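HIAXHD3 (Humicola insolens, PDB 3ZXK) acts as an exo-arabinofuranosidase of glycoside hydrolase family 43, releasing arabinose side chains probably from xylan, and has served as a scaffold for introducing endo-xylanase activity. Local coordinates at residues Pro55-Val60 and Ser127-Gln132; Pro227-Thr232 and Asp285-Val290; Val253-Gly258 and Ile304-Ala309; Thr327-His332 and Asn370-Arg375. All blocks are in the same frame, centred on the assembly; numbering follows the deposited sequence.

Interaction 1: Pro55-Val60 and Ser127-Gln132; sequences PVTHSV and SAWNWQ
Val56 and Thr57 lean against Trp129 where two neighbouring blades of the family 43 beta-propeller meet: strand 54-58 edges one four-stranded blade, and 127-132 leads into the outer strand, 132-137, of the next. Val56 makes the lighter approach, its CG2 4.0 Å from Trp129 CZ2. It shares a classic beta bulge with Thr57, both facing Val44. Thr57 uses its two branches on different indoles. The methyl CG2 lies over the face of Trp129, 3.6 Å from the centroid of the six-membered ring and almost on the ring normal, a CH-pi contact. The hydroxyl, set anti to the backbone N (chi1 -167°), reaches the edge of Trp131 instead, where Trp131 NE1 donates to Thr57 OG1 over 2.9 Å. That bond is bent, with 137° at the hydrogen, and OG1 sits somewhat out of the indole plane. His58 turns its imidazole the other way, to Glu331 and Glu334, and offers only backbone here: its carbonyl lies over a face of Trp131. At Ser59 the chain turns a corner, and Ser59 CA packs over the six-membered ring of Trp131, 3.7 Å from its centroid, in a second CH-pi contact. Burial leaves Ser59 O with no hydrogen-bond partner in the model, whereas the hydroxyl comes over the far end of the indole, Ser59 OG standing 3.2 Å from Trp131 CH2.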
loop_
_atom_site.group_PDB
_atom_site.type_symbol
_atom_site.label_atom_id
_atom_site.label_comp_id
_atom_site.label_asym_id
_atom_site.label_seq_id
_atom_site.Cartn_x
_atom_site.Cartn_y
_atom_site.Cartn_z
ATOM N N PRO A 55 8.238 3.083 6.523
ATOM C CA PRO A 55 8.407 3.089 5.053
ATOM C C PRO A 55 9.721 3.775 4.670
ATOM O O PRO A 55 10.071 4.813 5.266
ATOM C CB PRO A 55 7.173 3.861 4.554
ATOM C CG PRO A 55 6.772 4.713 5.696
ATOM C CD PRO A 55 7.244 4.083 6.976
ATOM N N VAL A 56 10.487 3.176 3.756
ATOM C CA VAL A 56 11.801 3.742 3.425
ATOM C C VAL A 56 12.000 4.145 1.974
ATOM O O VAL A 56 12.825 5.016 1.698
ATOM C CB VAL A 56 12.975 2.876 3.921
ATOM C CG1 VAL A 56 12.951 2.853 5.446
ATOM C CG2 VAL A 56 12.926 1.472 3.308
ATOM N N THR A 57 11.238 3.549 1.066
ATOM C CA THR A 57 11.361 3.839 -0.372
ATOM C C THR A 57 10.157 3.286 -1.129
ATOM O O THR A 57 9.310 2.612 -0.537
ATOM C CB THR A 57 12.725 3.301 -0.960
ATOM O OG1 THR A 57 12.955 3.846 -2.275
ATOM C CG2 THR A 57 12.775 1.773 -1.022
ATOM N N HIS A 58 10.075 3.573 -2.421
ATOM C CA HIS A 58 9.101 2.918 -3.294
ATOM C C HIS A 58 9.853 2.415 -4.496
ATOM O O HIS A 58 10.693 3.125 -5.050
ATOM C CB HIS A 58 8.058 3.889 -3.821
ATOM C CG HIS A 58 6.962 4.250 -2.843
ATOM N ND1 HIS A 58 7.159 5.082 -1.789
ATOM C CD2 HIS A 58 5.626 3.869 -2.803
ATOM C CE1 HIS A 58 5.985 5.270 -1.140
ATOM N NE2 HIS A 58 5.052 4.519 -1.743
ATOM N N SER A 59 9.545 1.202 -4.944
ATOM C CA SER A 59 10.293 0.607 -6.089
ATOM C C SER A 59 9.931 1.196 -7.458
ATOM O O SER A 59 10.709 1.062 -8.393
ATOM C CB SER A 59 10.057 -0.905 -6.133
ATOM O OG SER A 59 10.623 -1.514 -5.006
ATOM N N VAL A 60 8.744 1.807 -7.555
ATOM C CA VAL A 60 8.311 2.374 -8.843
ATOM C C VAL A 60 8.018 3.866 -8.650
ATOM O O VAL A 60 6.888 4.269 -8.370
ATOM C CB VAL A 60 7.120 1.575 -9.420
ATOM C CG1 VAL A 60 6.754 2.074 -10.821
ATOM C CG2 VAL A 60 7.446 0.092 -9.499
ATOM N N SER A 127 19.910 8.038 1.069
ATOM C CA SER A 127 20.301 8.626 -0.212
ATOM C C SER A 127 20.649 7.585 -1.286
ATOM O O SER A 127 20.663 7.897 -2.475
ATOM C CB SER A 127 21.474 9.602 -0.013
ATOM O OG SER A 127 22.608 8.918 0.509
ATOM N N ALA A 128 20.923 6.344 -0.889
ATOM C CA ALA A 128 21.352 5.351 -1.886
ATOM C C ALA A 128 20.219 4.790 -2.763
ATOM O O ALA A 128 20.487 4.350 -3.871
ATOM C CB ALA A 128 22.110 4.199 -1.221
ATOM N N TRP A 129 18.971 4.799 -2.293
ATOM C CA TRP A 129 17.878 4.263 -3.097
ATOM C C TRP A 129 17.788 5.077 -4.361
ATOM O O TRP A 129 17.773 6.316 -4.316
ATOM C CB TRP A 129 16.548 4.397 -2.370
ATOM C CG TRP A 129 16.443 3.615 -1.102
ATOM C CD1 TRP A 129 16.404 4.118 0.200
ATOM C CD2 TRP A 129 16.298 2.169 -0.969
ATOM N NE1 TRP A 129 16.242 3.105 1.105
ATOM C CE2 TRP A 129 16.199 1.901 0.470
ATOM C CE3 TRP A 129 16.319 1.085 -1.867
ATOM C CZ2 TRP A 129 16.046 0.610 0.964
ATOM C CZ3 TRP A 129 16.164 -0.209 -1.351
ATOM C CH2 TRP A 129 16.042 -0.435 0.034
ATOM N N ASN A 130 17.750 4.395 -5.498
ATOM C CA ASN A 130 17.654 5.058 -6.779
ATOM C C ASN A 130 17.076 4.070 -7.759
ATOM O O ASN A 130 17.816 3.279 -8.317
ATOM C CB ASN A 130 19.046 5.488 -7.250
ATOM C CG ASN A 130 19.028 6.258 -8.565
ATOM O OD1 ASN A 130 17.979 6.468 -9.169
ATOM N ND2 ASN A 130 20.211 6.661 -9.020
ATOM N N TRP A 131 15.756 4.090 -7.937
ATOM C CA TRP A 131 15.111 3.034 -8.715
ATOM C C TRP A 131 14.977 3.401 -10.165
ATOM O O TRP A 131 14.553 4.507 -10.486
ATOM C CB TRP A 131 13.723 2.812 -8.125
ATOM C CG TRP A 131 13.773 2.262 -6.731
ATOM C CD1 TRP A 131 13.815 2.965 -5.515
ATOM C CD2 TRP A 131 13.798 0.854 -6.370
ATOM N NE1 TRP A 131 13.842 2.093 -4.468
ATOM C CE2 TRP A 131 13.836 0.808 -4.908
ATOM C CE3 TRP A 131 13.765 -0.341 -7.095
ATOM C CZ2 TRP A 131 13.875 -0.411 -4.210
ATOM C CZ3 TRP A 131 13.780 -1.566 -6.394
ATOM C CH2 TRP A 131 13.843 -1.594 -4.982
ATOM N N GLN A 132 15.341 2.469 -11.053
ATOM C CA GLN A 132 15.226 2.716 -12.495
ATOM C C GLN A 132 14.579 1.521 -13.148
ATOM O O GLN A 132 14.784 0.380 -12.706
ATOM C CB GLN A 132 16.614 2.899 -13.131
ATOM C CG GLN A 132 17.490 3.993 -12.527
ATOM C CD GLN A 132 17.037 5.386 -12.878
ATOM O OE1 GLN A 132 16.395 5.615 -13.918
ATOM N NE2 GLN A 132 17.386 6.348 -12.019
#

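Interaction 2: Pro227-Thr232 and Asp285-Val290; sequences PYEART and DGWPEV
Arg231 lies flat on the indole of Trp287, guanidinium and ring planes only 8° apart and their centres separated by 3.5 Å, so that cation-pi attraction and stacking act together. The rest of the arginine follows the same surface: extended from CG to NE, it brings CD over the five-membered ring at 3.7 Å from the centroid, while CG passes over the six-membered ring. Glu229 completes the tight part. Its carbonyl oxygen meets the indole at the edge, Glu229 O lying 3.5 Å from Trp287 CH2, and its CG packs against the same end of the ring. With an alanine in place of Trp287, the guanidinium would probably lose its flat support and be held by its polar partners alone, and a gap would open beside Glu229.

Beyond the indole the contact becomes polar and watery. Arg231 NH2 donates to Asp285 OD2 at 2.8 Å in a salt bridge that lies in the guanidinium plane but meets the carboxylate from above its own plane; Asp285 OD1 is engaged by Thr283. The other terminal nitrogen, NH1, reaches Glu289 only through a water, 2.9 Å from Arg231 NH1 and 2.8 Å from Glu289 OE2. A second water, hydrogen-bonded to Asp285 OD2, touches NH1 weakly. Glu289 has a direct salt bridge of its own, with Arg281. The arrangement is a cation-pi stack finished by a salt bridge, and it ties strand 228-232 of one propeller blade to the outer-strand end of the next.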
loop_
_atom_site.group_PDB
_atom_site.type_symbol
_atom_site.label_atom_id
_atom_site.label_comp_id
_atom_site.label_asym_id
_atom_site.label_seq_id
_atom_site.Cartn_x
_atom_site.Cartn_y
_atom_site.Cartn_z
ATOM N N PRO A 227 8.282 -31.294 -10.098
ATOM C CA PRO A 227 6.972 -30.843 -9.606
ATOM C C PRO A 227 6.924 -30.672 -8.094
ATOM O O PRO A 227 7.843 -31.113 -7.377
ATOM C CB PRO A 227 6.015 -31.961 -10.042
ATOM C CG PRO A 227 6.882 -33.131 -10.351
ATOM C CD PRO A 227 8.197 -32.596 -10.791
ATOM N N TYR A 228 5.861 -30.029 -7.623
ATOM C CA TYR A 228 5.727 -29.731 -6.208
ATOM C C TYR A 228 4.579 -30.481 -5.600
ATOM O O TYR A 228 3.552 -30.678 -6.251
ATOM C CB TYR A 228 5.480 -28.247 -6.022
ATOM C CG TYR A 228 6.713 -27.393 -6.259
ATOM C CD1 TYR A 228 7.156 -27.086 -7.550
ATOM C CD2 TYR A 228 7.420 -26.872 -5.184
ATOM C CE1 TYR A 228 8.287 -26.288 -7.749
ATOM C CE2 TYR A 228 8.553 -26.079 -5.367
ATOM C CZ TYR A 228 8.993 -25.800 -6.649
ATOM O OH TYR A 228 10.107 -24.998 -6.832
ATOM N N GLU A 229 4.739 -30.847 -4.331
ATOM C CA GLU A 229 3.645 -31.397 -3.521
ATOM C C GLU A 229 3.280 -30.400 -2.419
ATOM O O GLU A 229 4.103 -29.551 -2.065
ATOM C CB GLU A 229 4.033 -32.739 -2.914
ATOM C CG GLU A 229 5.141 -32.663 -1.877
ATOM C CD GLU A 229 5.473 -34.006 -1.290
ATOM O OE1 GLU A 229 4.595 -34.888 -1.314
ATOM O OE2 GLU A 229 6.619 -34.190 -0.838
ATOM N N ALA A 230 2.058 -30.497 -1.886
ATOM C CA ALA A 230 1.530 -29.485 -0.958
ATOM C C ALA A 230 1.213 -30.033 0.433
ATOM O O ALA A 230 0.895 -31.218 0.584
ATOM C CB ALA A 230 0.277 -28.835 -1.535
ATOM N N ARG A 231 1.299 -29.147 1.429
ATOM C CA ARG A 231 0.664 -29.321 2.733
ATOM C C ARG A 231 -0.035 -28.019 3.071
ATOM O O ARG A 231 0.331 -26.975 2.583
ATOM C CB ARG A 231 1.697 -29.581 3.831
ATOM C CG ARG A 231 2.345 -30.950 3.781
ATOM C CD ARG A 231 3.039 -31.276 5.092
ATOM N NE ARG A 231 3.683 -32.583 5.003
ATOM C CZ ARG A 231 4.345 -33.166 5.992
ATOM N NH1 ARG A 231 4.445 -32.561 7.167
ATOM N NH2 ARG A 231 4.915 -34.357 5.803
ATOM N N THR A 232 -1.031 -28.086 3.941
ATOM C CA THR A 232 -1.685 -26.879 4.422
ATOM C C THR A 232 -0.789 -26.149 5.417
ATOM O O THR A 232 -0.191 -26.766 6.303
ATOM C CB THR A 232 -3.017 -27.258 5.055
ATOM O OG1 THR A 232 -3.850 -27.819 4.027
ATOM C CG2 THR A 232 -3.704 -26.028 5.689
ATOM N N ASP A 285 10.327 -33.982 9.220
ATOM C CA ASP A 285 10.339 -34.336 7.793
ATOM C C ASP A 285 10.461 -33.132 6.820
ATOM O O ASP A 285 10.321 -33.295 5.605
ATOM C CB ASP A 285 9.237 -35.357 7.391
ATOM C CG ASP A 285 7.819 -34.850 7.601
ATOM O OD1 ASP A 285 7.625 -33.682 8.001
ATOM O OD2 ASP A 285 6.876 -35.664 7.355
ATOM N N GLY A 286 10.722 -31.935 7.357
ATOM C CA GLY A 286 11.113 -30.781 6.534
ATOM C C GLY A 286 9.998 -29.879 6.041
ATOM O O GLY A 286 10.107 -29.296 4.955
ATOM N N TRP A 287 8.955 -29.706 6.850
ATOM C CA TRP A 287 7.861 -28.806 6.483
ATOM C C TRP A 287 7.625 -27.780 7.551
ATOM O O TRP A 287 7.799 -28.083 8.734
ATOM C CB TRP A 287 6.597 -29.606 6.290
ATOM C CG TRP A 287 6.622 -30.544 5.126
ATOM C CD1 TRP A 287 7.106 -31.836 5.094
ATOM C CD2 TRP A 287 6.133 -30.274 3.782
ATOM N NE1 TRP A 287 6.926 -32.395 3.848
ATOM C CE2 TRP A 287 6.354 -31.501 3.009
ATOM C CE3 TRP A 287 5.519 -29.181 3.161
ATOM C CZ2 TRP A 287 5.967 -31.612 1.675
ATOM C CZ3 TRP A 287 5.153 -29.301 1.811
ATOM C CH2 TRP A 287 5.372 -30.486 1.086
ATOM N N PRO A 288 7.203 -26.564 7.168
ATOM C CA PRO A 288 6.921 -25.552 8.195
ATOM C C PRO A 288 5.481 -25.643 8.690
ATOM O O PRO A 288 4.591 -26.025 7.927
ATOM C CB PRO A 288 7.125 -24.223 7.449
ATOM C CG PRO A 288 6.759 -24.541 6.023
ATOM C CD PRO A 288 7.138 -26.000 5.802
ATOM N N GLU A 289 5.280 -25.329 9.968
ATOM C CA GLU A 289 3.937 -25.269 10.580
ATOM C C GLU A 289 3.788 -24.024 11.435
ATOM O O GLU A 289 4.731 -23.631 12.133
ATOM C CB GLU A 289 3.674 -26.509 11.451
ATOM C CG GLU A 289 3.539 -27.795 10.649
ATOM C CD GLU A 289 3.366 -29.039 11.516
ATOM O OE1 GLU A 289 3.643 -28.974 12.745
ATOM O OE2 GLU A 289 2.968 -30.103 10.971
ATOM N N VAL A 290 2.604 -23.412 11.406
ATOM C CA VAL A 290 2.331 -22.249 12.253
ATOM C C VAL A 290 2.209 -22.676 13.716
ATOM O O VAL A 290 1.524 -23.655 14.029
ATOM C CB VAL A 290 1.066 -21.499 11.766
ATOM C CG1 VAL A 290 0.579 -20.483 12.790
ATOM C CG2 VAL A 290 1.376 -20.822 10.445
HETATM O O HOH W 1 3.390 -30.111 8.251
HETATM O O HOH W 2 5.088 -35.013 9.292
HETATM O O HOH W 3 2.813 -27.749 6.842
#

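Interaction 3: Val253-Gly258 and Ile304-Ala309; sequences VDAPDG and IPVRGA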
loop_
_atom_site.group_PDB
_atom_site.type_symbol
_atom_site.label_atom_id
_atom_site.label_comp_id
_atom_site.label_asym_id
_atom_site.label_seq_id
_atom_site.Cartn_x
_atom_site.Cartn_y
_atom_site.Cartn_z
ATOM N N VAL A 253 9.885 -15.785 6.512
ATOM C CA VAL A 253 11.174 -15.117 6.619
ATOM C C VAL A 253 11.891 -15.605 7.873
ATOM O O VAL A 253 11.237 -15.918 8.885
ATOM C CB VAL A 253 11.032 -13.583 6.590
ATOM C CG1 VAL A 253 10.184 -13.051 7.775
ATOM C CG2 VAL A 253 12.408 -12.930 6.566
ATOM N N ASP A 254 13.212 -15.689 7.785
ATOM C CA ASP A 254 14.060 -16.139 8.874
ATOM C C ASP A 254 14.581 -14.927 9.640
ATOM O O ASP A 254 14.989 -13.932 9.032
ATOM C CB ASP A 254 15.250 -16.962 8.351
ATOM C CG ASP A 254 16.071 -16.250 7.241
ATOM O OD1 ASP A 254 15.492 -15.849 6.192
ATOM O OD2 ASP A 254 17.312 -16.182 7.359
ATOM N N ALA A 255 14.559 -15.008 10.963
ATOM C CA ALA A 255 15.223 -13.995 11.799
ATOM C C ALA A 255 16.712 -14.332 11.934
ATOM O O ALA A 255 17.146 -15.445 11.588
ATOM C CB ALA A 255 14.548 -13.903 13.165
ATOM N N PRO A 256 17.519 -13.375 12.415
ATOM C CA PRO A 256 18.944 -13.680 12.568
ATOM C C PRO A 256 19.238 -14.906 13.447
ATOM O O PRO A 256 20.254 -15.566 13.236
ATOM C CB PRO A 256 19.507 -12.401 13.199
ATOM C CG PRO A 256 18.601 -11.335 12.697
ATOM C CD PRO A 256 17.230 -11.957 12.719
ATOM N N ASP A 257 18.360 -15.230 14.394
ATOM C CA ASP A 257 18.577 -16.401 15.266
ATOM C C ASP A 257 18.215 -17.740 14.581
ATOM O O ASP A 257 18.324 -18.812 15.188
ATOM C CB ASP A 257 17.863 -16.206 16.620
ATOM C CG ASP A 257 16.336 -16.296 16.525
ATOM O OD1 ASP A 257 15.792 -16.340 15.403
ATOM O OD2 ASP A 257 15.674 -16.345 17.592
ATOM N N GLY A 258 17.809 -17.681 13.310
ATOM C CA GLY A 258 17.439 -18.891 12.552
ATOM C C GLY A 258 15.981 -19.324 12.665
ATOM O O GLY A 258 15.549 -20.283 12.009
ATOM N N ILE A 304 8.796 -11.626 20.883
ATOM C CA ILE A 304 9.352 -10.723 19.896
ATOM C C ILE A 304 10.341 -11.510 19.003
ATOM O O ILE A 304 11.142 -12.279 19.488
ATOM C CB ILE A 304 9.999 -9.479 20.586
ATOM C CG1 ILE A 304 10.220 -8.352 19.571
ATOM C CG2 ILE A 304 11.251 -9.872 21.375
ATOM C CD1 ILE A 304 8.948 -7.647 19.176
ATOM N N PRO A 305 10.266 -11.346 17.675
ATOM C CA PRO A 305 11.134 -12.194 16.826
ATOM C C PRO A 305 12.623 -11.892 16.951
ATOM O O PRO A 305 13.452 -12.772 16.705
ATOM C CB PRO A 305 10.615 -11.907 15.406
ATOM C CG PRO A 305 9.162 -11.505 15.632
ATOM C CD PRO A 305 9.198 -10.690 16.903
ATOM N N VAL A 306 12.953 -10.659 17.314
ATOM C CA VAL A 306 14.342 -10.267 17.539
ATOM C C VAL A 306 14.434 -9.562 18.873
ATOM O O VAL A 306 13.679 -8.628 19.115
ATOM C CB VAL A 306 14.882 -9.361 16.398
ATOM C CG1 VAL A 306 16.279 -8.822 16.708
ATOM C CG2 VAL A 306 14.914 -10.153 15.107
ATOM N N ARG A 307 15.371 -10.005 19.712
ATOM C CA ARG A 307 15.559 -9.463 21.070
ATOM C C ARG A 307 16.581 -8.350 21.024
ATOM O O ARG A 307 17.583 -8.467 20.325
ATOM C CB ARG A 307 15.968 -10.565 22.078
ATOM C CG ARG A 307 14.869 -11.626 22.247
ATOM C CD ARG A 307 15.394 -12.986 22.730
ATOM N NE ARG A 307 16.228 -13.645 21.735
ATOM C CZ ARG A 307 15.777 -14.350 20.705
ATOM N NH1 ARG A 307 14.468 -14.500 20.483
ATOM N NH2 ARG A 307 16.651 -14.907 19.883
ATOM N N GLY A 308 16.325 -7.269 21.759
ATOM C CA GLY A 308 17.244 -6.128 21.803
ATOM C C GLY A 308 17.461 -5.506 20.434
ATOM O O GLY A 308 18.567 -5.099 20.097
ATOM N N ALA A 309 16.400 -5.463 19.634
ATOM C CA ALA A 309 16.481 -4.915 18.281
ATOM C C ALA A 309 16.684 -3.414 18.275
ATOM O O ALA A 309 16.209 -2.712 19.165
ATOM C CB ALA A 309 15.229 -5.255 17.490
HETATM O O HOH W 4 16.433 -13.214 15.996
#
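Asp257 and Arg307 meet in a salt bridge carried by one straight hydrogen bond: Arg307 NH2 donates to Asp257 OD2 over 2.9 Å, with 176° at the hydrogen. The oxygen lies in the guanidinium plane, and the donor comes to its anti side, 28° out of the carboxylate plane. Beside this pair is a small apolar patch in which Val306 CG2 touches Pro256 CD at 3.8 Å and, more loosely, Ala255 CB. One water links the backbones, accepting from Asp257 N at 3.2 Å and donating to Pro305 O at 3.1 Å.

Several features position these groups. Residues 255-258 form a type I beta turn, closed by Gly258 N donating to Ala255 O, at the hairpin between strands 250-254 and 260-267 of a propeller blade. Thr259 holds the other carboxylate oxygen, OD1. A bend at chi3 (-67°) turns the arginine end toward the turn. Phe29 of the adjacent blade touches Ala255, Pro256 and Val306 alike, giving the patch a common floor.

Because a single N-H bridges two solvent-exposed residues, the ion pair is likely to be of modest strength, so the hairpin and the loop after strand 301-303 are joined by one directional bond together with the apolar patch and the bridging water.

Interaction 4: Thr327-His332 and Asn370-Arg375; sequences TRFSEH and NTLTRR
Over one face of the Arg374 guanidinium sits His332, its CB 3.6 Å above the plane and toward the rim, while a water lies in plane at the edge. The imidazole and guanidinium planes are 18° apart, but Arg374 NH2 approaches the ring obliquely, 3.7 Å from His332 CG. Leu372 CD1 lies over one face of the Phe329 ring, offset toward the rim, and the other methyl, CD2, reaches Phe329 CE1 at 3.8 Å. Arg375 has a second water at its guanidinium edge.

No direct hydrogen bond crosses the contact, so water does the polar work. The first accepts from Arg374 NH1 at 2.8 Å and bonds Ser330 OG at 2.7 Å; that hydroxyl also accepts from His332 N, closing an ST turn. The second donates to His332 O at 2.7 Å and accepts from both N and NH1 of Arg375. Arg374 starts with CG wedged between backbone N and carbonyl carbon (chi1 64°) and bends at chi3, bringing its end back over His332. A leucine in place of Arg374 would probably deprive the water at Ser330 of the N-H from NH1 and leave His332 CB without its flat cover.

Outside, Leu316 accepts from His332 NE2, Trp333 makes a cation-pi contact with Arg374, and Asp16 and Glu334 hold Arg375. This is the entry to an antiparallel strand pair, 334-336 with 372-375, in the concanavalin A-like beta-sandwich.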
loop_
_atom_site.group_PDB
_atom_site.type_symbol
_atom_site.label_atom_id
_atom_site.label_comp_id
_atom_site.label_asym_id
_atom_site.label_seq_id
_atom_site.Cartn_x
_atom_site.Cartn_y
_atom_site.Cartn_z
ATOM N N THR A 327 12.920 18.641 -0.249
ATOM C CA THR A 327 12.795 18.542 -1.701
ATOM C C THR A 327 11.914 17.386 -2.178
ATOM O O THR A 327 11.518 17.342 -3.352
ATOM C CB THR A 327 14.185 18.430 -2.362
ATOM O OG1 THR A 327 14.904 17.332 -1.783
ATOM C CG2 THR A 327 14.990 19.710 -2.131
ATOM N N ARG A 328 11.592 16.473 -1.261
ATOM C CA ARG A 328 10.899 15.236 -1.584
ATOM C C ARG A 328 9.789 15.004 -0.596
ATOM O O ARG A 328 9.865 15.461 0.532
ATOM C CB ARG A 328 11.873 14.061 -1.480
ATOM C CG ARG A 328 13.094 14.150 -2.372
ATOM C CD ARG A 328 14.092 13.053 -2.023
ATOM N NE ARG A 328 13.476 11.723 -1.987
ATOM C CZ ARG A 328 13.323 10.922 -3.044
ATOM N NH1 ARG A 328 13.734 11.302 -4.252
ATOM N NH2 ARG A 328 12.748 9.734 -2.893
ATOM N N PHE A 329 8.769 14.253 -1.006
ATOM C CA PHE A 329 7.727 13.811 -0.098
ATOM C C PHE A 329 8.266 12.758 0.867
ATOM O O PHE A 329 9.163 11.963 0.529
ATOM C CB PHE A 329 6.536 13.208 -0.864
ATOM C CG PHE A 329 5.696 14.217 -1.602
ATOM C CD1 PHE A 329 4.902 15.130 -0.912
ATOM C CD2 PHE A 329 5.673 14.228 -2.994
ATOM C CE1 PHE A 329 4.130 16.055 -1.588
ATOM C CE2 PHE A 329 4.891 15.143 -3.673
ATOM C CZ PHE A 329 4.103 16.055 -2.967
ATOM N N SER A 330 7.696 12.723 2.061
ATOM C CA SER A 330 7.888 11.571 2.923
ATOM C C SER A 330 7.352 10.314 2.223
ATOM O O SER A 330 6.576 10.384 1.245
ATOM C CB SER A 330 7.153 11.779 4.249
ATOM O OG SER A 330 5.829 11.314 4.126
ATOM N N GLU A 331 7.724 9.156 2.759
ATOM C CA GLU A 331 7.396 7.891 2.126
ATOM C C GLU A 331 5.935 7.523 2.350
ATOM O O GLU A 331 5.454 6.546 1.798
ATOM C CB GLU A 331 8.335 6.805 2.670
ATOM C CG GLU A 331 9.762 6.929 2.147
ATOM C CD GLU A 331 9.787 6.804 0.629
ATOM O OE1 GLU A 331 9.143 5.858 0.098
ATOM O OE2 GLU A 331 10.435 7.645 -0.048
ATOM N N HIS A 332 5.211 8.334 3.120
ATOM C CA HIS A 332 3.786 8.045 3.372
ATOM C C HIS A 332 2.843 8.490 2.264
ATOM O O HIS A 332 1.705 8.007 2.178
ATOM C CB HIS A 332 3.331 8.686 4.683
ATOM C CG HIS A 332 4.080 8.196 5.877
ATOM N ND1 HIS A 332 3.809 7.019 6.475
ATOM C CD2 HIS A 332 5.154 8.748 6.559
ATOM C CE1 HIS A 332 4.670 6.821 7.473
ATOM N NE2 HIS A 332 5.500 7.879 7.525
ATOM N N ASN A 370 -3.677 14.876 -9.536
ATOM C CA ASN A 370 -2.981 15.482 -8.396
ATOM C C ASN A 370 -3.779 15.491 -7.104
ATOM O O ASN A 370 -3.696 16.406 -6.322
ATOM C CB ASN A 370 -2.425 16.899 -8.740
ATOM C CG ASN A 370 -1.272 16.839 -9.739
ATOM O OD1 ASN A 370 -1.050 15.811 -10.394
ATOM N ND2 ASN A 370 -0.526 17.928 -9.853
ATOM N N THR A 371 -4.523 14.418 -6.857
ATOM C CA THR A 371 -5.020 14.123 -5.518
ATOM C C THR A 371 -3.938 13.336 -4.751
ATOM O O THR A 371 -3.515 12.283 -5.194
ATOM C CB THR A 371 -6.367 13.381 -5.603
ATOM O OG1 THR A 371 -7.317 14.212 -6.255
ATOM C CG2 THR A 371 -6.901 13.019 -4.207
ATOM N N LEU A 372 -3.488 13.885 -3.626
ATOM C CA LEU A 372 -2.370 13.315 -2.857
ATOM C C LEU A 372 -2.976 12.557 -1.691
ATOM O O LEU A 372 -3.783 13.119 -0.942
ATOM C CB LEU A 372 -1.488 14.429 -2.327
ATOM C CG LEU A 372 -0.154 13.971 -1.705
ATOM C CD1 LEU A 372 0.837 13.359 -2.698
ATOM C CD2 LEU A 372 0.556 15.093 -0.946
ATOM N N THR A 373 -2.586 11.300 -1.530
ATOM C CA THR A 373 -3.233 10.414 -0.555
ATOM C C THR A 373 -2.245 9.753 0.395
ATOM O O THR A 373 -1.006 9.696 0.152
ATOM C CB THR A 373 -4.082 9.316 -1.242
ATOM O OG1 THR A 373 -3.238 8.312 -1.817
ATOM C CG2 THR A 373 -5.007 9.915 -2.328
ATOM N N ARG A 374 -2.790 9.222 1.473
ATOM C CA ARG A 374 -2.009 8.439 2.407
ATOM C C ARG A 374 -2.909 7.504 3.207
ATOM O O ARG A 374 -4.107 7.732 3.330
ATOM C CB ARG A 374 -1.143 9.304 3.317
ATOM C CG ARG A 374 -1.941 10.217 4.238
ATOM C CD ARG A 374 -1.001 11.175 4.943
ATOM N NE ARG A 374 -0.286 10.534 6.040
ATOM C CZ ARG A 374 0.927 10.896 6.454
ATOM N NH1 ARG A 374 1.596 11.859 5.826
ATOM N NH2 ARG A 374 1.484 10.282 7.482
ATOM N N ARG A 375 -2.301 6.442 3.716
ATOM C CA ARG A 375 -3.014 5.367 4.435
ATOM C C ARG A 375 -3.522 5.846 5.776
ATOM O O ARG A 375 -2.871 6.642 6.430
ATOM C CB ARG A 375 -2.105 4.155 4.626
ATOM C CG ARG A 375 -1.728 3.525 3.310
ATOM C CD ARG A 375 -0.550 2.576 3.469
ATOM N NE ARG A 375 -0.154 2.016 2.175
ATOM C CZ ARG A 375 0.589 2.659 1.263
ATOM N NH1 ARG A 375 1.082 3.887 1.515
ATOM N NH2 ARG A 375 0.905 2.034 0.120
HETATM O O HOH W 5 4.383 12.301 6.207
HETATM O O HOH W 6 0.570 5.949 3.504
#

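Overall arrangement
Interactions 1 and 4 touch, although they belong to different domains: His58 ND1 lies 2.8 Å from Glu331 OE1, a probable hydrogen bond, and Pro55 CG packs 3.5 Å from His332 CE1, joining propeller to sandwich. Interactions 2 and 3 share the blade that runs from strand 250-254 to strand 288-290, with nearest atoms about 9 Å apart, and their segments alternate along the chain. Interactions 2 and 4 are farthest apart, about 41 Å between centres, on opposite sides of the molecule. None of the four supplies a glycan-pocket residue. The shared blade does, through Phe265, Asp267 and Arg273, while Phe469 and Trp502 come from the sandwich domain in which interaction 4 lies.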